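PDB 5YKU: capsid protein from Macrobrachium rosenbergii nodavirus, which forms the viral shell, its protruding domain, the part crystallised here with zinc ions, probably building the dimeric spikes on the particle surface. Local coordinates for residues A[35-38]-A[39-42]. Residues are numbered along the deposited sequence; the frame is centred on the assembly and turned at random.
Sequences GLKP and NSKF
Leu36 and Phe42 close the buried side of a type II beta turn, Lys37 to Ser40, that leads into strand 41-47 of the antiparallel P-domain sheet. CB of Leu36 lies 3.9 Å from CZ of Phe42, and the leucine's CD2 branch reaches over one face of the ring, while the backbone N of Lys37 sits at the ring edge. With CG anti to its carbonyl carbon (chi1 -61°), Phe42 aims its ring back at the turn; Ile117 and Arg119 of strand 114-121 and the ring of Phe88 pack around it. The turn itself is closed by Ser40 N to Lys37 O, 3.1 Å and nearly straight (163° at the hydrogen), and Asn39 takes the positive-phi corner (69°). The outer side is looser and polar. There the extended Lys37 chain runs alongside Ser40, Lys37 CB lying 3.5 Å from Ser40 OG, and bends at its last torsion. One water spans the turn, donating to Pro38 O at 2.8 Å. It also accepts from Lys37 NZ and bonds Ser40 OG; NZ also binds Asn124 O. Apolar contact thus holds the inner side, whereas a single water, itself held by the probably charged Lys37 ammonium, links the Pro38 carbonyl and the Ser40 hydroxyl.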
ATOM      1  N   GLY A  35      -4.195  -2.039  12.564  1.00 12.56           N
ATOM      2  CA  GLY A  35      -3.743  -3.275  13.104  1.00 12.70           C
ATOM      3  C   GLY A  35      -2.249  -3.493  13.096  1.00 13.81           C
ATOM      4  O   GLY A  35      -1.769  -4.622  13.161  1.00 16.84           O
ATOM      5  N   LEU A  36      -1.471  -2.453  12.852  1.00 12.49           N
ATOM      6  CA  LEU A  36       0.003  -2.546  12.779  1.00 11.82           C
ATOM      7  C   LEU A  36       0.554  -2.330  14.158  1.00 11.48           C
ATOM      8  O   LEU A  36      -0.097  -1.713  15.011  1.00 12.97           O
ATOM      9  CB  LEU A  36       0.541  -1.471  11.856  1.00 11.49           C
ATOM     10  CG  LEU A  36       0.040  -1.522  10.449  1.00 13.02           C
ATOM     11  CD1 LEU A  36       0.512  -0.251   9.704  1.00 15.92           C
ATOM     12  CD2 LEU A  36       0.484  -2.756   9.743  1.00 15.80           C
ATOM     13  N   LYS A  37       1.750  -2.826  14.438  1.00 12.24           N
ATOM     14  CA  LYS A  37       2.340  -2.589  15.741  1.00 10.87           C
ATOM     15  C   LYS A  37       2.539  -1.102  15.909  1.00 11.87           C
ATOM     16  O   LYS A  37       3.254  -0.466  15.114  1.00 10.95           O
ATOM     17  CB  LYS A  37       3.646  -3.357  15.952  1.00 12.11           C
ATOM     18  CG  LYS A  37       4.179  -3.304  17.306  1.00 13.26           C
ATOM     19  CD  LYS A  37       5.366  -4.259  17.497  1.00 14.13           C
ATOM     20  CE  LYS A  37       5.752  -4.293  18.951  1.00 16.47           C
ATOM     21  NZ  LYS A  37       6.214  -3.055  19.528  1.00 19.51           N
ATOM     22  N   PRO A  38       2.043  -0.470  16.995  1.00 12.10           N
ATOM     23  CA  PRO A  38       2.225   0.934  17.084  1.00 11.74           C
ATOM     24  C   PRO A  38       3.685   1.364  17.085  1.00 10.89           C
ATOM     25  O   PRO A  38       4.549   0.737  17.720  1.00 12.32           O
ATOM     26  CB  PRO A  38       1.541   1.305  18.386  1.00 13.45           C
ATOM     27  CG  PRO A  38       0.468   0.241  18.528  1.00 13.99           C
ATOM     28  CD  PRO A  38       1.077  -1.010  18.004  1.00 12.46           C
ATOM     29  N   ASN A  39       3.924   2.419  16.340  1.00 11.43           N
ATOM     30  CA  ASN A  39       5.279   3.025  16.220  1.00 12.13           C
ATOM     31  C   ASN A  39       6.313   2.175  15.463  1.00 12.31           C
ATOM     32  O   ASN A  39       7.447   2.613  15.348  1.00 12.55           O
ATOM     33  CB  ASN A  39       5.850   3.479  17.588  1.00 13.68           C
ATOM     34  CG  ASN A  39       4.801   4.250  18.368  1.00 15.37           C
ATOM     35  OD1 ASN A  39       4.261   5.215  17.931  1.00 17.20           O
ATOM     36  ND2 ASN A  39       4.489   3.704  19.534  1.00 18.89           N
ATOM     37  N   SER A  40       5.926   1.031  14.914  1.00 10.52           N
ATOM     38  CA  SER A  40       6.904   0.226  14.173  1.00 10.76           C
ATOM     39  C   SER A  40       7.127   0.844  12.798  1.00 10.05           C
ATOM     40  O   SER A  40       6.294   1.561  12.260  1.00 10.36           O
ATOM     41  CB  SER A  40       6.433  -1.202  14.060  1.00 11.49           C
ATOM     42  OG  SER A  40       6.703  -1.894  15.282  1.00 12.46           O
ATOM     43  N   LYS A  41       8.268   0.507  12.240  1.00  9.87           N
ATOM     44  CA  LYS A  41       8.737   0.976  10.911  1.00  9.96           C
ATOM     45  C   LYS A  41       8.541  -0.173   9.939  1.00  8.63           C
ATOM     46  O   LYS A  41       8.866  -1.325  10.173  1.00  9.33           O
ATOM     47  CB  LYS A  41      10.197   1.327  10.976  1.00 11.96           C
ATOM     48  CG  LYS A  41      10.435   2.432  11.957  1.00 14.98           C
ATOM     49  CD  LYS A  41      11.914   2.426  12.378  1.00 21.11           C
ATOM     50  CE  LYS A  41      12.395   3.668  13.184  1.00 24.89           C
ATOM     51  NZ  LYS A  41      13.831   3.417  13.667  1.00 25.16           N
ATOM     52  N   PHE A  42       8.012   0.180   8.775  1.00  8.65           N
ATOM     53  CA  PHE A  42       7.578  -0.747   7.729  1.00  8.17           C
ATOM     54  C   PHE A  42       8.016  -0.273   6.394  1.00  8.36           C
ATOM     55  O   PHE A  42       8.297   0.948   6.136  1.00  9.09           O
ATOM     56  CB  PHE A  42       6.069  -0.809   7.707  1.00  9.45           C
ATOM     57  CG  PHE A  42       5.468  -1.308   8.982  1.00  9.31           C
ATOM     58  CD1 PHE A  42       5.318  -2.693   9.164  1.00 10.23           C
ATOM     59  CD2 PHE A  42       5.043  -0.452   9.999  1.00 10.06           C
ATOM     60  CE1 PHE A  42       4.715  -3.190  10.345  1.00 10.75           C
ATOM     61  CE2 PHE A  42       4.493  -0.928  11.160  1.00 10.49           C
ATOM     62  CZ  PHE A  42       4.305  -2.316  11.364  1.00 10.97           C
TER
HETATM   63  O   HOH W   1       7.015  -0.575  17.688  1.00 15.12           O